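Local coordinates for beta sliding clamp (Bartonella birtlesii LL-WM9, PDB 6PTR), which probably encircles DNA as a ring-shaped head-to-tail homodimer and tethers DNA polymerases to it, giving them processivity, at residues Tyr163-His171 with Pro205-Val214; Glu232-Phe240 with Val246-Gly254. All blocks are in the same frame, centred on the assembly; numbering follows the deposited sequence.

Interaction 1. Residues Tyr163-His171 with Pro205-Val214; sequences YYLNGIYFH and PGVIIPRKAV
R211 reaches back to N166 where strand 207-210 turns into its helix, and it can be followed atom by atom. CB rests 3.4 Å from the carbonyl O of N166. With CG anti to the backbone N (chi1 179°), the chain runs alongside the asparagine, and a bend at chi3 turns the guanidinium to it. NH1 then donates to OD1 of N166 over 3.2 Å, in the plane of the amide carbonyl, while NE adds a weak bond to the same oxygen. The amide and guanidinium planes stand 70° apart. ND2 of N166 is taken by the carbonyls of R162 and E159, which fixes the amide's rotation. Just after P210, at the N-cap position, R211 N donates to N166 O over 2.9 Å.

Further along the antiparallel strands, I168 pairs with I209 and F170 with V207; F170 N meets V207 O at 2.7 Å, almost straight. CD1 of I209 packs on CB of F170 at 3.7 Å, and CD1 of I168 crosses V214 CG2 at 3.8 Å. The Y169 ring meets G206 obliquely, CE1 to C 3.6 Å, and touches I208. N166 is thus gripped at three atoms: O by R211 N, OD1 by the guanidinium, ND2 by carbonyls of its own loop.

Interaction 2. Residues Glu232-Phe240 with Val246-Gly254; sequences ELSETKIRF and VFTSKLVDG. With EDO (1,2-ethanediol), chain Q.
Strands 237-240 and 246-250 run antiparallel, their axes 4.6 Å apart at closest approach and 167° between their directions, with I238 facing S249 and F240 facing F247 as hydrogen-bonded pairs. R239 and T248 share one face. A bend at chi3 (-71°) in the otherwise extended arginine brings NE to OG1 of T248, to which it donates over 2.8 Å, the hydroxyl lying in the guanidinium plane. The aliphatic part of R239 leans on V246, CD to CG1 3.6 Å.

On the other face, I238 meets L251 beyond the end of the strand: its CG2 crosses CD2 of the leucine at 3.6 Å. CD1 of L251 lies closest to S234 O (3.2 Å), against the turn formed by S234, E235 and T236. That turn is held by OG of S234, which accepts from the backbone N of both T236 and K237, while L251 N bonds to T236 O at 3.0 Å. K237 NZ donates to an ethanediol, probably from the crystallisation liquor. Strands 237-242 and 245-250 form a beta hairpin; 228-233 pairs with the first and 59-69 with the second, within one eight-stranded antiparallel sheet joining the N-terminal and central domains.

In the fold
Both contacts lie in the central domain, 9 Å apart between centres, but in different eight-stranded sheets. Interaction 1 pairs the outermost strand 207-210 with 167-173; interaction 2 is the hairpin 237-242 with 245-250, inside its sheet. They join where I208 O accepts from V252 N and Y163 OH meets D253 O, and P210 packs against K250 O. Helix 211-221, begun in interaction 1, covers the F240, F247 and S249 face of interaction 2, while I168 meets V214 of that helix and also helix 142-152. Both are partly buried, interaction 1 more so, with 8 of 15 touching residues buried against 5 of 13. Its polar grip sits where strand becomes helix; that of interaction 2 spans neighbouring strands.

Interaction 1. Residues Tyr163-His171 with Pro205-Val214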
loop_
_atom_site.group_PDB
_atom_site.type_symbol
_atom_site.label_atom_id
_atom_site.label_comp_id
_atom_site.label_asym_id
_atom_site.label_seq_id
_atom_site.Cartn_x
_atom_site.Cartn_y
_atom_site.Cartn_z
ATOM N N TYR C 163 27.658 -2.336 -10.184
ATOM C CA TYR C 163 27.667 -2.485 -8.725
ATOM C C TYR C 163 28.388 -1.336 -8.027
ATOM O O TYR C 163 27.986 -0.942 -6.922
ATOM C CB TYR C 163 28.282 -3.828 -8.312
ATOM C CG TYR C 163 29.795 -3.826 -8.274
ATOM C CD1 TYR C 163 30.489 -3.677 -7.071
ATOM C CD2 TYR C 163 30.532 -3.960 -9.444
ATOM C CE1 TYR C 163 31.885 -3.666 -7.043
ATOM C CE2 TYR C 163 31.915 -3.949 -9.427
ATOM C CZ TYR C 163 32.588 -3.801 -8.231
ATOM O OH TYR C 163 33.964 -3.793 -8.243
ATOM N N TYR C 164 29.435 -0.762 -8.631
ATOM C CA TYR C 164 30.104 0.314 -7.907
ATOM C C TYR C 164 29.447 1.661 -8.124
ATOM O O TYR C 164 29.954 2.658 -7.612
ATOM C CB TYR C 164 31.612 0.395 -8.230
ATOM C CG TYR C 164 32.024 0.426 -9.679
ATOM C CD1 TYR C 164 31.871 1.578 -10.448
ATOM C CD2 TYR C 164 32.635 -0.680 -10.261
ATOM C CE1 TYR C 164 32.283 1.604 -11.791
ATOM C CE2 TYR C 164 33.038 -0.667 -11.585
ATOM C CZ TYR C 164 32.864 0.475 -12.345
ATOM O OH TYR C 164 33.281 0.475 -13.663
ATOM N N LEU C 165 28.350 1.711 -8.889
ATOM C CA LEU C 165 27.444 2.848 -8.864
ATOM C C LEU C 165 26.328 2.667 -7.846
ATOM O O LEU C 165 25.536 3.589 -7.656
ATOM C CB LEU C 165 26.814 3.081 -10.254
ATOM C CG LEU C 165 27.768 3.460 -11.398
ATOM C CD1 LEU C 165 26.959 3.975 -12.576
ATOM C CD2 LEU C 165 28.766 4.507 -10.964
ATOM N N ASN C 166 26.243 1.510 -7.187
ATOM C CA ASN C 166 25.160 1.233 -6.234
ATOM C C ASN C 166 25.535 1.750 -4.842
ATOM O O ASN C 166 25.503 1.035 -3.858
ATOM C CB ASN C 166 24.850 -0.262 -6.191
ATOM C CG ASN C 166 23.862 -0.701 -7.285
ATOM O OD1 ASN C 166 22.778 -1.226 -6.993
ATOM N ND2 ASN C 166 24.228 -0.468 -8.540
ATOM N N GLY C 167 25.891 3.021 -4.784
ATOM C CA GLY C 167 26.250 3.622 -3.507
ATOM C C GLY C 167 26.621 5.061 -3.747
ATOM O O GLY C 167 26.452 5.580 -4.851
ATOM N N ILE C 168 27.151 5.702 -2.710
ATOM C CA ILE C 168 27.515 7.114 -2.770
ATOM C C ILE C 168 29.019 7.234 -2.617
ATOM O O ILE C 168 29.608 6.625 -1.718
ATOM C CB ILE C 168 26.808 7.928 -1.676
ATOM C CG1 ILE C 168 25.307 7.973 -1.925
ATOM C CG2 ILE C 168 27.400 9.355 -1.605
ATOM C CD1 ILE C 168 24.551 8.738 -0.814
ATOM N N TYR C 169 29.642 8.019 -3.478
ATOM C CA TYR C 169 31.090 8.206 -3.409
ATOM C C TYR C 169 31.356 9.344 -2.437
ATOM O O TYR C 169 31.058 10.498 -2.737
ATOM C CB TYR C 169 31.658 8.503 -4.790
ATOM C CG TYR C 169 33.170 8.649 -4.834
ATOM C CD1 TYR C 169 33.992 7.729 -4.194
ATOM C CD2 TYR C 169 33.774 9.716 -5.502
ATOM C CE1 TYR C 169 35.398 7.860 -4.223
ATOM C CE2 TYR C 169 35.166 9.840 -5.541
ATOM C CZ TYR C 169 35.955 8.908 -4.909
ATOM O OH TYR C 169 37.318 9.033 -4.936
ATOM N N PHE C 170 31.966 9.008 -1.293
ATOM C CA PHE C 170 32.151 9.865 -0.122
ATOM C C PHE C 170 33.641 10.190 -0.101
ATOM O O PHE C 170 34.450 9.281 0.089
ATOM C CB PHE C 170 31.705 9.045 1.092
ATOM C CG PHE C 170 31.685 9.756 2.434
ATOM C CD1 PHE C 170 30.562 10.443 2.852
ATOM C CD2 PHE C 170 32.709 9.556 3.342
ATOM C CE1 PHE C 170 30.512 11.017 4.113
ATOM C CE2 PHE C 170 32.657 10.135 4.619
ATOM C CZ PHE C 170 31.554 10.862 4.984
ATOM N N HIS C 171 34.014 11.452 -0.365
ATOM C CA HIS C 171 35.421 11.754 -0.630
ATOM C C HIS C 171 35.731 13.216 -0.337
ATOM O O HIS C 171 34.837 14.057 -0.210
ATOM C CB HIS C 171 35.785 11.389 -2.094
ATOM C CG HIS C 171 35.057 12.188 -3.139
ATOM N ND1 HIS C 171 33.694 12.109 -3.330
ATOM C CD2 HIS C 171 35.517 13.054 -4.080
ATOM C CE1 HIS C 171 33.341 12.893 -4.340
ATOM N NE2 HIS C 171 34.433 13.474 -4.816
ATOM N N PRO C 205 40.358 8.431 2.760
ATOM C CA PRO C 205 40.220 7.815 1.439
ATOM C C PRO C 205 38.844 8.090 0.857
ATOM O O PRO C 205 37.867 8.281 1.583
ATOM C CB PRO C 205 40.404 6.321 1.726
ATOM C CG PRO C 205 39.913 6.159 3.122
ATOM C CD PRO C 205 40.373 7.423 3.835
ATOM N N GLY C 206 38.773 8.109 -0.473
ATOM C CA GLY C 206 37.481 8.162 -1.141
ATOM C C GLY C 206 36.867 6.774 -1.120
ATOM O O GLY C 206 37.496 5.800 -1.554
ATOM N N VAL C 207 35.637 6.675 -0.611
ATOM C CA VAL C 207 34.977 5.384 -0.442
ATOM C C VAL C 207 33.556 5.425 -0.988
ATOM O O VAL C 207 32.924 6.479 -1.109
ATOM C CB VAL C 207 34.949 4.936 1.037
ATOM C CG1 VAL C 207 36.369 4.927 1.628
ATOM C CG2 VAL C 207 34.028 5.845 1.853
ATOM N N ILE C 208 33.043 4.241 -1.293
ATOM C CA ILE C 208 31.695 4.087 -1.850
ATOM C C ILE C 208 30.830 3.456 -0.770
ATOM O O ILE C 208 31.020 2.286 -0.420
ATOM C CB ILE C 208 31.697 3.236 -3.122
ATOM C CG1 ILE C 208 32.594 3.868 -4.187
ATOM C CG2 ILE C 208 30.252 3.070 -3.661
ATOM C CD1 ILE C 208 32.839 2.918 -5.371
ATOM N N ILE C 209 29.893 4.230 -0.227
ATOM C CA ILE C 209 28.995 3.710 0.803
ATOM C C ILE C 209 27.857 2.962 0.121
ATOM O O ILE C 209 27.174 3.551 -0.730
ATOM C CB ILE C 209 28.434 4.847 1.661
ATOM C CG1 ILE C 209 29.570 5.715 2.190
ATOM C CG2 ILE C 209 27.514 4.259 2.747
ATOM C CD1 ILE C 209 29.093 7.082 2.744
ATOM N N PRO C 210 27.611 1.691 0.443
ATOM C CA PRO C 210 26.566 0.931 -0.270
ATOM C C PRO C 210 25.169 1.517 -0.103
ATOM O O PRO C 210 24.823 2.088 0.940
ATOM C CB PRO C 210 26.644 -0.468 0.359
ATOM C CG PRO C 210 28.014 -0.519 0.990
ATOM C CD PRO C 210 28.324 0.869 1.434
ATOM N N ARG C 211 24.379 1.363 -1.169
ATOM C CA ARG C 211 22.987 1.806 -1.210
ATOM C C ARG C 211 22.180 1.375 0.015
ATOM O O ARG C 211 21.415 2.177 0.568
ATOM C CB ARG C 211 22.344 1.267 -2.495
ATOM C CG ARG C 211 20.895 1.618 -2.679
ATOM C CD ARG C 211 20.460 1.377 -4.119
ATOM N NE ARG C 211 20.851 0.061 -4.617
ATOM C CZ ARG C 211 20.097 -1.026 -4.512
ATOM N NH1 ARG C 211 20.521 -2.182 -5.002
ATOM N NH2 ARG C 211 18.915 -0.958 -3.910
ATOM N N LYS C 212 22.333 0.122 0.470
ATOM C CA LYS C 212 21.519 -0.324 1.608
ATOM C C LYS C 212 21.869 0.428 2.885
ATOM O O LYS C 212 20.970 0.801 3.652
ATOM C CB LYS C 212 21.658 -1.833 1.842
ATOM C CG LYS C 212 20.846 -2.331 3.080
ATOM C CD LYS C 212 20.756 -3.841 3.099
ATOM C CE LYS C 212 19.779 -4.347 4.188
ATOM N NZ LYS C 212 19.696 -5.814 4.219
ATOM N N ALA C 213 23.168 0.621 3.160
ATOM C CA ALA C 213 23.576 1.395 4.326
ATOM C C ALA C 213 23.032 2.809 4.241
ATOM O O ALA C 213 22.519 3.351 5.236
ATOM C CB ALA C 213 25.106 1.419 4.444
ATOM N N VAL C 214 23.121 3.425 3.057
ATOM C CA VAL C 214 22.570 4.764 2.888
ATOM C C VAL C 214 21.093 4.765 3.239
ATOM O O VAL C 214 20.617 5.647 3.954
ATOM C CB VAL C 214 22.795 5.281 1.457
ATOM C CG1 VAL C 214 22.017 6.578 1.257
ATOM C CG2 VAL C 214 24.287 5.492 1.199
#

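Interaction 2. Residues Glu232-Phe240 with Val246-Gly254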
loop_
_atom_site.group_PDB
_atom_site.type_symbol
_atom_site.label_atom_id
_atom_site.label_comp_id
_atom_site.label_asym_id
_atom_site.label_seq_id
_atom_site.Cartn_x
_atom_site.Cartn_y
_atom_site.Cartn_z
ATOM N N GLU C 232 33.520 6.855 11.271
ATOM C CA GLU C 232 34.821 6.202 11.305
ATOM C C GLU C 232 34.964 5.378 10.041
ATOM O O GLU C 232 33.999 4.758 9.585
ATOM C CB GLU C 232 34.973 5.312 12.554
ATOM C CG GLU C 232 35.042 6.074 13.868
ATOM C CD GLU C 232 34.930 5.156 15.054
ATOM O OE1 GLU C 232 33.822 4.638 15.317
ATOM O OE2 GLU C 232 35.952 4.921 15.710
ATOM N N LEU C 233 36.151 5.379 9.444
ATOM C CA LEU C 233 36.254 4.571 8.246
ATOM C C LEU C 233 37.674 4.090 8.031
ATOM O O LEU C 233 38.648 4.632 8.572
ATOM C CB LEU C 233 35.750 5.307 6.983
ATOM C CG LEU C 233 36.319 6.636 6.488
ATOM C CD1 LEU C 233 36.007 6.843 4.993
ATOM C CD2 LEU C 233 35.715 7.765 7.298
ATOM N N SER C 234 37.747 3.021 7.259
ATOM C CA SER C 234 38.948 2.492 6.638
ATOM C C SER C 234 38.649 2.369 5.153
ATOM O O SER C 234 37.630 2.865 4.663
ATOM C CB SER C 234 39.326 1.149 7.252
ATOM O OG SER C 234 38.354 0.180 6.912
ATOM N N GLU C 235 39.527 1.688 4.428
ATOM C CA GLU C 235 39.189 1.452 3.034
ATOM C C GLU C 235 38.261 0.254 2.852
ATOM O O GLU C 235 37.765 0.046 1.737
ATOM C CB GLU C 235 40.471 1.317 2.210
ATOM C CG GLU C 235 41.144 2.674 2.043
ATOM C CD GLU C 235 42.582 2.581 1.613
ATOM O OE1 GLU C 235 42.947 1.560 1.000
ATOM O OE2 GLU C 235 43.346 3.529 1.896
ATOM N N THR C 236 37.953 -0.487 3.923
ATOM C CA THR C 236 37.074 -1.645 3.848
ATOM C C THR C 236 35.747 -1.493 4.590
ATOM O O THR C 236 34.791 -2.174 4.225
ATOM C CB THR C 236 37.777 -2.906 4.385
ATOM O OG1 THR C 236 38.074 -2.745 5.770
ATOM C CG2 THR C 236 39.063 -3.179 3.614
ATOM N N LYS C 237 35.657 -0.651 5.620
ATOM C CA LYS C 237 34.414 -0.522 6.379
ATOM C C LYS C 237 34.182 0.923 6.790
ATOM O O LYS C 237 35.117 1.706 6.929
ATOM C CB LYS C 237 34.411 -1.383 7.666
ATOM C CG LYS C 237 34.283 -2.888 7.447
ATOM C CD LYS C 237 34.118 -3.587 8.798
ATOM C CE LYS C 237 33.741 -5.056 8.662
ATOM N NZ LYS C 237 33.409 -5.638 9.996
ATOM N N ILE C 238 32.918 1.264 7.013
ATOM C CA ILE C 238 32.552 2.575 7.528
ATOM C C ILE C 238 31.537 2.374 8.642
ATOM O O ILE C 238 30.740 1.432 8.609
ATOM C CB ILE C 238 31.993 3.493 6.418
ATOM C CG1 ILE C 238 31.783 4.911 6.943
ATOM C CG2 ILE C 238 30.676 2.935 5.835
ATOM C CD1 ILE C 238 31.545 5.930 5.780
ATOM N N ARG C 239 31.605 3.228 9.653
ATOM C CA ARG C 239 30.755 3.107 10.833
ATOM C C ARG C 239 30.178 4.471 11.149
ATOM O O ARG C 239 30.901 5.475 11.124
ATOM C CB ARG C 239 31.534 2.579 12.032
ATOM C CG ARG C 239 30.730 2.591 13.329
ATOM C CD ARG C 239 31.490 1.914 14.456
ATOM N NE ARG C 239 31.549 0.470 14.250
ATOM C CZ ARG C 239 32.320 -0.364 14.948
ATOM N NH1 ARG C 239 33.117 0.099 15.907
ATOM N NH2 ARG C 239 32.294 -1.668 14.676
ATOM N N PHE C 240 28.872 4.503 11.423
ATOM C CA PHE C 240 28.183 5.716 11.839
ATOM C C PHE C 240 27.625 5.468 13.227
ATOM O O PHE C 240 26.808 4.559 13.411
ATOM C CB PHE C 240 27.039 6.072 10.889
ATOM C CG PHE C 240 27.457 6.269 9.478
ATOM C CD1 PHE C 240 27.583 5.184 8.616
ATOM C CD2 PHE C 240 27.693 7.544 8.986
ATOM C CE1 PHE C 240 27.966 5.364 7.303
ATOM C CE2 PHE C 240 28.068 7.726 7.650
ATOM C CZ PHE C 240 28.215 6.638 6.822
ATOM N N VAL C 246 24.427 2.266 16.345
ATOM C CA VAL C 246 25.661 2.176 15.571
ATOM C C VAL C 246 25.382 1.382 14.303
ATOM O O VAL C 246 24.876 0.260 14.383
ATOM C CB VAL C 246 26.798 1.521 16.378
ATOM C CG1 VAL C 246 28.059 1.428 15.508
ATOM C CG2 VAL C 246 27.096 2.281 17.677
ATOM N N PHE C 247 25.710 1.964 13.139
ATOM C CA PHE C 247 25.674 1.306 11.825
ATOM C C PHE C 247 27.095 0.996 11.378
ATOM O O PHE C 247 27.908 1.917 11.282
ATOM C CB PHE C 247 25.093 2.205 10.730
ATOM C CG PHE C 247 23.638 2.499 10.850
ATOM C CD1 PHE C 247 22.707 1.657 10.281
ATOM C CD2 PHE C 247 23.203 3.660 11.470
ATOM C CE1 PHE C 247 21.349 1.934 10.368
ATOM C CE2 PHE C 247 21.846 3.951 11.554
ATOM C CZ PHE C 247 20.918 3.086 11.006
ATOM N N THR C 248 27.384 -0.260 11.033
ATOM C CA THR C 248 28.691 -0.591 10.465
ATOM C C THR C 248 28.472 -1.309 9.144
ATOM O O THR C 248 27.734 -2.299 9.092
ATOM C CB THR C 248 29.534 -1.459 11.398
ATOM O OG1 THR C 248 29.589 -0.855 12.699
ATOM C CG2 THR C 248 30.975 -1.580 10.831
ATOM N N SER C 249 29.110 -0.813 8.085
ATOM C CA SER C 249 28.865 -1.323 6.740
ATOM C C SER C 249 30.181 -1.628 6.051
ATOM O O SER C 249 31.160 -0.894 6.213
ATOM C CB SER C 249 28.085 -0.320 5.896
ATOM O OG SER C 249 27.841 -0.863 4.590
ATOM N N LYS C 250 30.205 -2.720 5.295
ATOM C CA LYS C 250 31.264 -2.867 4.306
ATOM C C LYS C 250 31.178 -1.710 3.323
ATOM O O LYS C 250 30.139 -1.075 3.163
ATOM C CB LYS C 250 31.145 -4.201 3.574
ATOM C CG LYS C 250 31.534 -5.370 4.458
ATOM C CD LYS C 250 31.316 -6.715 3.793
ATOM C CE LYS C 250 31.490 -7.822 4.814
ATOM N NZ LYS C 250 31.158 -9.159 4.257
ATOM N N LEU C 251 32.301 -1.415 2.686
ATOM C CA LEU C 251 32.328 -0.448 1.600
ATOM C C LEU C 251 32.305 -1.216 0.291
ATOM O O LEU C 251 32.688 -2.384 0.240
ATOM C CB LEU C 251 33.571 0.443 1.692
ATOM C CG LEU C 251 33.518 1.368 2.920
ATOM C CD1 LEU C 251 34.881 1.981 3.226
ATOM C CD2 LEU C 251 32.473 2.473 2.719
ATOM N N VAL C 252 31.825 -0.567 -0.764
ATOM C CA VAL C 252 31.820 -1.229 -2.068
ATOM C C VAL C 252 33.251 -1.362 -2.561
ATOM O O VAL C 252 33.993 -0.374 -2.611
ATOM C CB VAL C 252 30.960 -0.441 -3.064
ATOM C CG1 VAL C 252 31.004 -1.109 -4.448
ATOM C CG2 VAL C 252 29.540 -0.319 -2.564
ATOM N N ASP C 253 33.633 -2.575 -2.961
ATOM C CA ASP C 253 35.001 -2.877 -3.388
ATOM C C ASP C 253 35.090 -2.607 -4.882
ATOM O O ASP C 253 34.948 -3.506 -5.712
ATOM C CB ASP C 253 35.366 -4.320 -3.049
ATOM C CG ASP C 253 36.796 -4.665 -3.419
ATOM O OD1 ASP C 253 37.524 -3.773 -3.896
ATOM O OD2 ASP C 253 37.192 -5.835 -3.229
ATOM N N GLY C 254 35.356 -1.352 -5.222
ATOM C CA GLY C 254 35.492 -0.942 -6.608
ATOM C C GLY C 254 35.993 0.483 -6.656
ATOM O O GLY C 254 36.198 1.132 -5.627
HETATM C C1 EDO Q . 29.805 -5.342 8.718
HETATM O O1 EDO Q . 30.508 -6.335 7.961
HETATM C C2 EDO Q . 29.440 -5.933 10.073
HETATM O O2 EDO Q . 30.453 -5.608 11.034
#